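Local coordinates for putative capsular polysaccharide biosynthesis protein (Streptococcus pneumoniae serotype 4, PDB 6EWJ) that probably transfers an amino group to a sugar with the help of pyridoxal phosphate, as an essential aminotransferase of teichoic acid biosynthesis in the pneumococcus, at residues T25-T30 against A271-V276; P40-L45 against C264-I269; A343-N348 against D395-T400. One frame throughout, in Å; residues are numbered along the deposited sequence.

How the contacts relate
From the N terminus, helix 21-31 comes first, and contact 1 sets its residues 25-30 against 271-276 of the long helix 268-299. Helix 40-53 follows, and contact 2 joins its N-terminal residues 40-45 to residues 264-269, the lead-in and first two residues of that same long helix. Contact 2 is therefore nested inside the loop closed by contact 1. Their centres lie about 10 Å apart, and they touch through the salt bridge of Asp-29 with Lys-41. Contact 3 comes later in series. It closes a shorter loop between the turn after helix 330-342 and helix 391-409, about 34 Å from contact 1, centre to centre.

Contact 1 (T25-T30 against A271-V276); sequences TEVVDT and ASLGLV
Ser-272 is the first residue of 271-276 to meet helix 25-30. Its CB packs on CG of Glu-26 at 3.6 Å. Its OG is turned beside its own backbone N (chi1 -78°), where it hydrogen-bonds to the carbonyl O of Asp-268 one turn earlier. The same OG lies 2.8 Å from OG1 of Thr-30. That hydroxyl has a weak hydrogen bond of its own to Asp-268 O. The small serine lets the two backbones come close, with CA of Val-27 and CA of Ser-272 5.3 Å apart. Leu-273 follows on the flank. Its CD2 reaches back to CG2 of Val-27 at 3.6 Å, and the two side chains cross at a slant. The second subunit adds to this apolar patch, with its own Val-27 on Val-27 and its Ile-269 on Leu-273. One turn on from Ser-272, Val-276 puts CG2 against CB of Glu-26 at 3.7 Å. With CG anti to the backbone N (chi1 -167°), the CB and CG of Glu-26 lie against Ser-272 and Val-276; the bend at chi2 turns the carboxylate aside. This carboxylate has a weak, long ion pair with Lys-41. The helix axes approach to 8.3 Å and run closer to antiparallel than parallel, at 144°. This is close helix-helix packing through a small residue, at the dimer interface of a DegT/DnrJ/EryC1 family protein.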
ATOM      1  N   THR A  25      10.302  19.769  10.395  1.00 25.58           N
ATOM      2  CA  THR A  25       9.325  20.563  11.146  1.00 26.27           C
ATOM      3  C   THR A  25       7.900  20.313  10.694  1.00 25.36           C
ATOM      4  O   THR A  25       7.008  20.212  11.521  1.00 25.04           O
ATOM      5  CB  THR A  25       9.655  22.048  11.070  1.00 27.32           C
ATOM      6  N   GLU A  26       7.688  20.196   9.377  1.00 24.99           N
ATOM      7  CA  GLU A  26       6.351  19.954   8.818  1.00 24.52           C
ATOM      8  C   GLU A  26       5.828  18.576   9.263  1.00 23.74           C
ATOM      9  O   GLU A  26       4.657  18.442   9.631  1.00 23.75           O
ATOM     10  CB  GLU A  26       6.359  20.059   7.297  1.00 24.71           C
ATOM     11  CG  GLU A  26       4.978  20.139   6.673  1.00 24.80           C
ATOM     12  CD  GLU A  26       4.248  21.397   7.050  1.00 26.15           C
ATOM     13  OE1 GLU A  26       4.885  22.454   7.063  1.00 27.63           O
ATOM     14  OE2 GLU A  26       3.043  21.340   7.362  1.00 26.48           O
ATOM     15  N   VAL A  27       6.702  17.575   9.242  1.00 23.16           N
ATOM     16  CA  VAL A  27       6.341  16.220   9.695  1.00 22.19           C
ATOM     17  C   VAL A  27       6.046  16.231  11.181  1.00 22.94           C
ATOM     18  O   VAL A  27       5.042  15.673  11.596  1.00 22.42           O
ATOM     19  CB  VAL A  27       7.440  15.186   9.325  1.00 21.73           C
ATOM     20  CG1 VAL A  27       7.291  13.908  10.134  1.00 21.50           C
ATOM     21  CG2 VAL A  27       7.377  14.863   7.839  1.00 20.61           C
ATOM     22  N   VAL A  28       6.881  16.918  11.958  1.00 24.11           N
ATOM     23  CA  VAL A  28       6.628  17.114  13.385  1.00 25.00           C
ATOM     24  C   VAL A  28       5.268  17.746  13.669  1.00 25.15           C
ATOM     25  O   VAL A  28       4.538  17.288  14.567  1.00 25.10           O
ATOM     26  CB  VAL A  28       7.734  17.924  14.036  1.00 26.16           C
ATOM     27  N   ASP A  29       4.917  18.765  12.889  1.00 25.05           N
ATOM     28  CA  ASP A  29       3.615  19.430  12.975  1.00 25.33           C
ATOM     29  C   ASP A  29       2.453  18.444  12.777  1.00 24.59           C
ATOM     30  O   ASP A  29       1.486  18.446  13.543  1.00 24.35           O
ATOM     31  CB  ASP A  29       3.517  20.571  11.954  1.00 25.51           C
ATOM     32  CG  ASP A  29       2.144  21.151  11.869  1.00 25.43           C
ATOM     33  OD1 ASP A  29       1.319  20.713  11.062  1.00 24.51           O
ATOM     34  OD2 ASP A  29       1.871  22.042  12.647  1.00 26.86           O
ATOM     35  N   THR A  30       2.565  17.604  11.767  1.00 23.90           N
ATOM     36  CA  THR A  30       1.592  16.545  11.562  1.00 23.81           C
ATOM     37  C   THR A  30       1.497  15.572  12.767  1.00 24.32           C
ATOM     38  O   THR A  30       0.381  15.198  13.196  1.00 23.86           O
ATOM     39  CB  THR A  30       1.878  15.789  10.247  1.00 23.19           C
ATOM     40  OG1 THR A  30       1.197  16.444   9.188  1.00 22.75           O
ATOM     41  CG2 THR A  30       1.341  14.320  10.272  1.00 22.35           C
ATOM     42  N   ALA A 271       2.586  13.343   3.207  1.00 18.69           N
ATOM     43  CA  ALA A 271       2.143  14.585   2.517  1.00 19.24           C
ATOM     44  C   ALA A 271       2.928  15.814   3.026  1.00 19.50           C
ATOM     45  O   ALA A 271       3.210  16.762   2.264  1.00 19.91           O
ATOM     46  CB  ALA A 271       0.644  14.813   2.634  1.00 19.74           C
ATOM     47  N   SER A 272       3.308  15.771   4.312  1.00 19.58           N
ATOM     48  CA  SER A 272       4.098  16.849   4.950  1.00 20.13           C
ATOM     49  C   SER A 272       5.430  17.023   4.203  1.00 20.11           C
ATOM     50  O   SER A 272       5.812  18.137   3.855  1.00 20.76           O
ATOM     51  CB  SER A 272       4.312  16.573   6.436  1.00 20.58           C
ATOM     52  OG  SER A 272       3.149  16.873   7.200  1.00 20.93           O
ATOM     53  N   LEU A 273       6.115  15.911   3.958  1.00 19.25           N
ATOM     54  CA  LEU A 273       7.333  15.924   3.187  1.00 19.31           C
ATOM     55  C   LEU A 273       7.091  16.510   1.819  1.00 19.00           C
ATOM     56  O   LEU A 273       7.859  17.363   1.366  1.00 20.07           O
ATOM     57  CB  LEU A 273       7.911  14.508   3.084  1.00 18.58           C
ATOM     58  CG  LEU A 273       8.381  13.813   4.372  1.00 18.68           C
ATOM     59  CD1 LEU A 273       8.790  12.358   4.011  1.00 18.21           C
ATOM     60  CD2 LEU A 273       9.514  14.543   5.007  1.00 19.25           C
ATOM     61  N   GLY A 274       6.003  16.089   1.192  1.00 18.36           N
ATOM     62  CA  GLY A 274       5.628  16.538  -0.126  1.00 18.41           C
ATOM     63  C   GLY A 274       5.380  18.010  -0.236  1.00 19.38           C
ATOM     64  O   GLY A 274       5.820  18.634  -1.183  1.00 19.99           O
ATOM     65  N   LEU A 275       4.719  18.602   0.749  1.00 20.29           N
ATOM     66  CA  LEU A 275       4.395  20.033   0.694  1.00 21.31           C
ATOM     67  C   LEU A 275       5.659  20.895   0.655  1.00 22.26           C
ATOM     68  O   LEU A 275       5.726  21.903  -0.073  1.00 22.52           O
ATOM     69  CB  LEU A 275       3.529  20.438   1.880  1.00 22.06           C
ATOM     70  CG  LEU A 275       2.104  19.899   1.915  1.00 22.13           C
ATOM     71  CD1 LEU A 275       1.454  20.157   3.276  1.00 22.62           C
ATOM     72  CD2 LEU A 275       1.238  20.486   0.814  1.00 22.50           C
ATOM     73  N   VAL A 276       6.614  20.527   1.507  1.00 22.58           N
ATOM     74  CA  VAL A 276       7.880  21.235   1.630  1.00 23.72           C
ATOM     75  C   VAL A 276       8.745  20.993   0.375  1.00 23.30           C
ATOM     76  O   VAL A 276       9.315  21.937  -0.174  1.00 23.90           O
ATOM     77  CB  VAL A 276       8.636  20.833   2.924  1.00 24.06           C
ATOM     78  CG1 VAL A 276      10.049  21.416   2.944  1.00 25.02           C
ATOM     79  CG2 VAL A 276       7.874  21.354   4.125  1.00 24.45           C
TER

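Contact 2 (P40-L45 against C264-I269); sequences PKTKEL and CNMTDI
Asp-268 turns its carboxylate to the start of helix 40-45 with chi1 at -91°, away from the usual staggered positions. Thr-42 holds OG1 beside its own backbone N (chi1 -63°), which brings the hydroxyl to the oxygen its N-H also meets. OD1 of Asp-268 accepts from Thr-42 N at 2.8 Å and from Thr-42 OG1 at 2.9 Å. The hydroxyl comes in on the anti lone pair, the one away from OD2. The backbone N-H instead meets OD1 from above the carboxylate plane, 48° out of it. OD2 takes a third bond, from Lys-41 N at 3.1 Å, also from above the plane. These three bonds, with a weak one from Gly-39 N to OD1, fix the rotation of the buried carboxylate. The N-H groups at the start of a helix probably also help to stabilise its negative charge. CD of Pro-40 and CB of Lys-41 pack against OD2. The ammonium group of Lys-41 goes elsewhere, to a salt bridge with Asp-29.

Beside this polar site, Met-266 brings SD to CD2 of Leu-45 at 3.9 Å, the two side chains crossing at about a right angle. CG2 of Thr-42 lies near CB of Met-266. The next residue, Thr-267, is the N-cap of helix 268-299, its OG1 bonded to Met-270 N. The contact thus sets two helix starts together. Helix 21-31 lies alongside at Lys-41 and Ile-269. Asn-265 bonds to Glu-211 of the second subunit, and Lys-43 touches helix 225-236.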
ATOM      1  N   PRO A  40      -5.878  16.526   6.151  1.00 24.83           N
ATOM      2  CA  PRO A  40      -5.908  17.802   5.403  1.00 25.07           C
ATOM      3  C   PRO A  40      -4.646  18.083   4.602  1.00 25.17           C
ATOM      4  O   PRO A  40      -4.749  18.605   3.511  1.00 24.09           O
ATOM      5  CB  PRO A  40      -6.118  18.883   6.476  1.00 26.43           C
ATOM      6  CG  PRO A  40      -6.278  18.183   7.775  1.00 26.56           C
ATOM      7  CD  PRO A  40      -5.979  16.714   7.610  1.00 25.40           C
ATOM      8  N   LYS A  41      -3.479  17.688   5.116  1.00 25.42           N
ATOM      9  CA  LYS A  41      -2.223  17.878   4.373  1.00 25.89           C
ATOM     10  C   LYS A  41      -2.184  17.088   3.073  1.00 23.89           C
ATOM     11  O   LYS A  41      -1.698  17.591   2.059  1.00 23.11           O
ATOM     12  CB  LYS A  41      -0.988  17.581   5.238  1.00 26.82           C
ATOM     13  CG  LYS A  41      -0.849  18.558   6.416  1.00 28.91           C
ATOM     14  CD  LYS A  41       0.585  18.572   6.910  1.00 30.56           C
ATOM     15  CE  LYS A  41       0.834  19.207   8.276  1.00 31.48           C
ATOM     16  NZ  LYS A  41      -0.033  20.363   8.511  1.00 33.97           N
ATOM     17  N   THR A  42      -2.702  15.864   3.096  1.00 22.25           N
ATOM     18  CA  THR A  42      -2.806  15.075   1.853  1.00 21.69           C
ATOM     19  C   THR A  42      -3.711  15.759   0.797  1.00 21.61           C
ATOM     20  O   THR A  42      -3.328  15.875  -0.338  1.00 19.98           O
ATOM     21  CB  THR A  42      -3.188  13.595   2.123  1.00 20.95           C
ATOM     22  OG1 THR A  42      -2.150  12.988   2.897  1.00 19.90           O
ATOM     23  CG2 THR A  42      -3.350  12.803   0.833  1.00 20.41           C
ATOM     24  N   LYS A  43      -4.856  16.285   1.233  1.00 23.02           N
ATOM     25  CA  LYS A  43      -5.764  17.021   0.344  1.00 24.03           C
ATOM     26  C   LYS A  43      -5.078  18.294  -0.176  1.00 23.81           C
ATOM     27  O   LYS A  43      -5.155  18.588  -1.351  1.00 23.85           O
ATOM     28  CB  LYS A  43      -7.129  17.313   1.013  1.00 25.95           C
ATOM     29  CG  LYS A  43      -7.833  16.085   1.623  1.00 26.59           C
ATOM     30  CD  LYS A  43      -7.725  14.806   0.793  1.00 27.04           C
ATOM     31  CE  LYS A  43      -8.580  13.665   1.341  1.00 27.67           C
ATOM     32  NZ  LYS A  43      -8.374  12.334   0.689  1.00 26.95           N
ATOM     33  N   GLU A  44      -4.342  18.990   0.670  1.00 24.55           N
ATOM     34  CA  GLU A  44      -3.647  20.226   0.257  1.00 25.61           C
ATOM     35  C   GLU A  44      -2.535  19.850  -0.729  1.00 23.99           C
ATOM     36  O   GLU A  44      -2.360  20.551  -1.712  1.00 22.80           O
ATOM     37  CB  GLU A  44      -3.088  20.986   1.469  1.00 27.87           C
ATOM     38  CG  GLU A  44      -2.331  22.280   1.184  1.00 30.63           C
ATOM     39  CD  GLU A  44      -3.173  23.425   0.614  1.00 32.44           C
ATOM     40  OE1 GLU A  44      -4.411  23.291   0.449  1.00 35.17           O
ATOM     41  OE2 GLU A  44      -2.583  24.472   0.277  1.00 35.67           O
ATOM     42  N   LEU A  45      -1.853  18.721  -0.503  1.00 21.79           N
ATOM     43  CA  LEU A  45      -0.791  18.306  -1.450  1.00 21.31           C
ATOM     44  C   LEU A  45      -1.348  17.982  -2.842  1.00 20.66           C
ATOM     45  O   LEU A  45      -0.791  18.411  -3.853  1.00 21.23           O
ATOM     46  CB  LEU A  45       0.051  17.143  -0.927  1.00 20.34           C
ATOM     47  CG  LEU A  45       1.173  16.677  -1.898  1.00 20.03           C
ATOM     48  CD1 LEU A  45       2.206  17.765  -2.225  1.00 20.43           C
ATOM     49  CD2 LEU A  45       1.834  15.439  -1.345  1.00 19.51           C
ATOM     50  N   CYS A 264      -3.955   1.742  -0.255  1.00 17.71           N
ATOM     51  CA  CYS A 264      -2.781   2.444  -0.697  1.00 17.23           C
ATOM     52  C   CYS A 264      -2.853   3.940  -0.620  1.00 16.76           C
ATOM     53  O   CYS A 264      -2.185   4.632  -1.385  1.00 16.36           O
ATOM     54  CB  CYS A 264      -2.425   1.995  -2.121  1.00 17.50           C
ATOM     55  SG  CYS A 264      -3.775   2.131  -3.295  1.00 18.80           S
ATOM     56  N   ASN A 265      -3.552   4.430   0.383  1.00 16.26           N
ATOM     57  CA  ASN A 265      -3.645   5.868   0.695  1.00 16.28           C
ATOM     58  C   ASN A 265      -2.339   6.436   1.220  1.00 15.77           C
ATOM     59  O   ASN A 265      -1.457   5.676   1.672  1.00 15.34           O
ATOM     60  CB  ASN A 265      -4.752   6.115   1.741  1.00 16.53           C
ATOM     61  CG  ASN A 265      -4.528   5.324   3.007  1.00 16.93           C
ATOM     62  OD1 ASN A 265      -4.404   4.071   2.973  1.00 17.69           O
ATOM     63  ND2 ASN A 265      -4.501   5.989   4.143  1.00 17.56           N
ATOM     64  N   MET A 266      -2.172   7.747   1.017  1.00 16.12           N
ATOM     65  CA  MET A 266      -1.038   8.548   1.523  1.00 16.17           C
ATOM     66  C   MET A 266      -1.330   9.134   2.881  1.00 16.64           C
ATOM     67  O   MET A 266      -2.445   9.673   3.112  1.00 16.65           O
ATOM     68  CB  MET A 266      -0.681   9.690   0.544  1.00 16.49           C
ATOM     69  CG  MET A 266       0.550  10.435   1.010  1.00 17.14           C
ATOM     70  SD  MET A 266       1.050  11.862   0.055  1.00 18.29           S
ATOM     71  CE  MET A 266       1.902  10.926  -1.240  1.00 16.97           C
ATOM     72  N   THR A 267      -0.364   9.027   3.794  1.00 16.65           N
ATOM     73  CA  THR A 267      -0.519   9.600   5.104  1.00 17.19           C
ATOM     74  C   THR A 267      -0.119  11.092   5.063  1.00 17.58           C
ATOM     75  O   THR A 267       0.679  11.516   4.205  1.00 16.80           O
ATOM     76  CB  THR A 267       0.383   8.936   6.145  1.00 17.41           C
ATOM     77  OG1 THR A 267       1.752   9.118   5.778  1.00 17.36           O
ATOM     78  CG2 THR A 267       0.110   7.433   6.315  1.00 17.12           C
ATOM     79  N   ASP A 268      -0.598  11.828   6.048  1.00 17.98           N
ATOM     80  CA  ASP A 268      -0.195  13.230   6.212  1.00 18.81           C
ATOM     81  C   ASP A 268       1.281  13.385   6.597  1.00 18.77           C
ATOM     82  O   ASP A 268       1.866  14.442   6.430  1.00 17.95           O
ATOM     83  CB  ASP A 268      -1.120  13.954   7.235  1.00 19.70           C
ATOM     84  CG  ASP A 268      -2.328  14.618   6.576  1.00 20.10           C
ATOM     85  OD1 ASP A 268      -2.740  14.254   5.446  1.00 19.82           O
ATOM     86  OD2 ASP A 268      -2.873  15.535   7.192  1.00 20.98           O
ATOM     87  N   ILE A 269       1.862  12.293   7.138  1.00 19.25           N
ATOM     88  CA  ILE A 269       3.284  12.233   7.425  1.00 19.52           C
ATOM     89  C   ILE A 269       4.051  12.405   6.111  1.00 19.27           C
ATOM     90  O   ILE A 269       4.870  13.347   5.954  1.00 19.18           O
ATOM     91  CB  ILE A 269       3.681  10.942   8.140  1.00 19.77           C
ATOM     92  CG1 ILE A 269       3.104  10.950   9.552  1.00 20.25           C
ATOM     93  CG2 ILE A 269       5.201  10.806   8.217  1.00 20.10           C
ATOM     94  CD1 ILE A 269       3.153   9.617  10.261  1.00 20.74           C
TER

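Contact 3 (A343-N348 against D395-T400); sequences AGIASN and DYIIET
Tyr-396 gives the contact its hydrogen bond. Its OH donates to the carbonyl O of Ala-343 at 2.6 Å. The hydroxyl lies in the carbonyl plane, on a lone pair, with a C=O...donor angle of 133°. The carbonyl oxygen lies at the edge of the tyrosine ring, near its plane. The tyrosine reaches this point because its CG stands anti to its backbone N (chi1 178°), which sends the ring out from helix 395-400.

A second polar bond lies within the helix. OG1 of Thr-400 donates to Tyr-396 O at 2.8 Å, coming from above the carbonyl plane. The backbone N of Thr-400 reaches the same oxygen from the opposite face. The bond keeps the threonine turned back on its own helix. It also places OG1 over the centre of one face of the Tyr-396 ring, 3.3 Å above the plane.

The apolar contacts centre on Ile-345. Its CD1 touches CE2 of Tyr-396 at 3.6 Å, approaching the ring obliquely. The same methyl meets CB of Thr-400 at 3.7 Å, and the two side chains lie alongside, running opposite ways. The other branch, CG2, packs on CG1 of Ile-397 at 3.9 Å. CB of Ala-343 adds a contact with CG2 of Thr-400 at 3.6 Å. Around these groups, Leu-340 of helix 330-342 lies against Ile-345, and Ile-12 touches Tyr-396 and Ile-397.

The carbonyl that takes the tyrosine bond belongs to the end of a helix. Helix 330-342 finishes here in a Schellman motif. Gly-344 is its C-prime residue, with positive phi, and Ile-345 N bonds back to Leu-340 O. Helix 391-409 thus packs against a Schellman-capped helix end, away from the pyridoxal phosphate site.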
ATOM      1  N   ALA A 343      36.937   3.915  -7.813  1.00 41.01           N
ATOM      2  CA  ALA A 343      37.291   5.331  -7.771  1.00 41.27           C
ATOM      3  C   ALA A 343      36.309   6.152  -6.889  1.00 40.41           C
ATOM      4  O   ALA A 343      36.367   7.373  -6.884  1.00 40.43           O
ATOM      5  CB  ALA A 343      37.347   5.880  -9.198  1.00 40.89           C
ATOM      6  N   GLY A 344      35.429   5.478  -6.149  1.00 39.85           N
ATOM      7  CA  GLY A 344      34.496   6.134  -5.230  1.00 38.87           C
ATOM      8  C   GLY A 344      33.298   6.771  -5.904  1.00 37.38           C
ATOM      9  O   GLY A 344      32.751   7.751  -5.392  1.00 38.28           O
ATOM     10  N   ILE A 345      32.904   6.223  -7.060  1.00 35.80           N
ATOM     11  CA  ILE A 345      31.761   6.711  -7.826  1.00 33.95           C
ATOM     12  C   ILE A 345      30.717   5.622  -8.028  1.00 31.91           C
ATOM     13  O   ILE A 345      30.945   4.672  -8.792  1.00 31.39           O
ATOM     14  CB  ILE A 345      32.212   7.235  -9.212  1.00 34.34           C
ATOM     15  CG1 ILE A 345      33.205   8.382  -9.039  1.00 35.68           C
ATOM     16  CG2 ILE A 345      31.014   7.726 -10.015  1.00 33.70           C
ATOM     17  CD1 ILE A 345      33.982   8.716 -10.286  1.00 36.64           C
ATOM     18  N   ALA A 346      29.563   5.804  -7.393  1.00 30.60           N
ATOM     19  CA  ALA A 346      28.419   4.909  -7.554  1.00 29.64           C
ATOM     20  C   ALA A 346      27.763   5.183  -8.917  1.00 28.47           C
ATOM     21  O   ALA A 346      27.803   6.309  -9.427  1.00 28.98           O
ATOM     22  CB  ALA A 346      27.407   5.100  -6.426  1.00 29.05           C
ATOM     23  N   SER A 347      27.280   4.124  -9.542  1.00 27.23           N
ATOM     24  CA  SER A 347      26.691   4.224 -10.869  1.00 26.33           C
ATOM     25  C   SER A 347      25.628   3.154 -10.943  1.00 25.71           C
ATOM     26  O   SER A 347      25.528   2.287 -10.027  1.00 25.54           O
ATOM     27  CB  SER A 347      27.754   4.104 -11.975  1.00 26.93           C
ATOM     28  OG  SER A 347      28.370   2.817 -12.047  1.00 27.12           O
ATOM     29  N   ASN A 348      24.809   3.213 -11.978  1.00 24.41           N
ATOM     30  CA  ASN A 348      23.715   2.322 -12.089  1.00 24.33           C
ATOM     31  C   ASN A 348      23.401   2.070 -13.510  1.00 22.89           C
ATOM     32  O   ASN A 348      24.056   2.623 -14.406  1.00 22.51           O
ATOM     33  CB  ASN A 348      22.517   2.938 -11.363  1.00 26.28           C
ATOM     34  CG  ASN A 348      21.634   1.919 -10.710  1.00 28.59           C
ATOM     35  OD1 ASN A 348      21.619   0.728 -11.079  1.00 30.30           O
ATOM     36  ND2 ASN A 348      20.843   2.381  -9.758  1.00 30.44           N
ATOM     37  N   ASP A 395      32.886  17.309 -11.372  1.00 38.82           N
ATOM     38  CA  ASP A 395      34.153  17.435 -12.121  1.00 40.52           C
ATOM     39  C   ASP A 395      34.980  16.165 -12.008  1.00 40.71           C
ATOM     40  O   ASP A 395      35.527  15.679 -12.999  1.00 41.46           O
ATOM     41  CB  ASP A 395      34.957  18.640 -11.644  1.00 42.47           C
ATOM     42  CG  ASP A 395      34.311  19.963 -12.039  1.00 42.94           C
ATOM     43  OD1 ASP A 395      33.351  19.987 -12.850  1.00 42.21           O
ATOM     44  OD2 ASP A 395      34.771  20.998 -11.543  1.00 45.39           O
ATOM     45  N   TYR A 396      35.034  15.621 -10.801  1.00 40.20           N
ATOM     46  CA  TYR A 396      35.713  14.347 -10.557  1.00 39.93           C
ATOM     47  C   TYR A 396      35.082  13.181 -11.335  1.00 37.45           C
ATOM     48  O   TYR A 396      35.811  12.395 -11.938  1.00 37.63           O
ATOM     49  CB  TYR A 396      35.753  14.055  -9.056  1.00 40.34           C
ATOM     50  CG  TYR A 396      36.389  12.735  -8.721  1.00 41.05           C
ATOM     51  CD1 TYR A 396      37.770  12.568  -8.781  1.00 42.60           C
ATOM     52  CD2 TYR A 396      35.599  11.639  -8.334  1.00 40.36           C
ATOM     53  CE1 TYR A 396      38.361  11.346  -8.462  1.00 43.04           C
ATOM     54  CE2 TYR A 396      36.167  10.425  -8.011  1.00 40.51           C
ATOM     55  CZ  TYR A 396      37.546  10.277  -8.079  1.00 42.06           C
ATOM     56  OH  TYR A 396      38.100   9.065  -7.766  1.00 41.79           O
ATOM     57  N   ILE A 397      33.751  13.100 -11.354  1.00 34.90           N
ATOM     58  CA  ILE A 397      33.044  12.038 -12.104  1.00 33.09           C
ATOM     59  C   ILE A 397      33.322  12.176 -13.617  1.00 33.25           C
ATOM     60  O   ILE A 397      33.626  11.192 -14.285  1.00 32.87           O
ATOM     61  CB  ILE A 397      31.515  12.039 -11.810  1.00 31.68           C
ATOM     62  CG1 ILE A 397      31.256  11.586 -10.362  1.00 31.14           C
ATOM     63  CG2 ILE A 397      30.759  11.112 -12.745  1.00 30.19           C
ATOM     64  CD1 ILE A 397      29.886  11.929  -9.820  1.00 30.13           C
ATOM     65  N   ILE A 398      33.229  13.394 -14.139  1.00 33.16           N
ATOM     66  CA  ILE A 398      33.543  13.654 -15.558  1.00 33.43           C
ATOM     67  C   ILE A 398      34.935  13.112 -15.937  1.00 34.85           C
ATOM     68  O   ILE A 398      35.088  12.282 -16.825  1.00 34.40           O
ATOM     69  CB  ILE A 398      33.441  15.169 -15.873  1.00 33.73           C
ATOM     70  CG1 ILE A 398      31.989  15.620 -15.833  1.00 32.23           C
ATOM     71  CG2 ILE A 398      34.019  15.507 -17.267  1.00 34.11           C
ATOM     72  CD1 ILE A 398      31.838  17.120 -15.726  1.00 33.05           C
ATOM     73  N   GLU A 399      35.947  13.592 -15.228  1.00 36.79           N
ATOM     74  CA  GLU A 399      37.295  13.284 -15.602  1.00 38.72           C
ATOM     75  C   GLU A 399      37.610  11.767 -15.339  1.00 38.30           C
ATOM     76  O   GLU A 399      38.221  11.122 -16.196  1.00 38.20           O
ATOM     77  CB  GLU A 399      38.288  14.389 -15.180  1.00 40.87           C
ATOM     78  CG  GLU A 399      38.718  14.234 -13.783  1.00 42.35           C
ATOM     79  CD  GLU A 399      39.910  13.286 -13.681  1.00 43.84           C
ATOM     80  OE1 GLU A 399      39.778  12.103 -14.073  1.00 44.36           O
ATOM     81  OE2 GLU A 399      40.999  13.735 -13.247  1.00 45.77           O
ATOM     82  N   THR A 400      37.099  11.189 -14.235  1.00 37.52           N
ATOM     83  CA  THR A 400      37.280   9.740 -13.922  1.00 36.93           C
ATOM     84  C   THR A 400      36.579   8.808 -14.925  1.00 35.55           C
ATOM     85  O   THR A 400      37.161   7.832 -15.381  1.00 35.91           O
ATOM     86  CB  THR A 400      36.814   9.385 -12.494  1.00 36.87           C
ATOM     87  OG1 THR A 400      37.475  10.210 -11.529  1.00 37.69           O
ATOM     88  CG2 THR A 400      37.114   7.922 -12.172  1.00 36.75           C
TER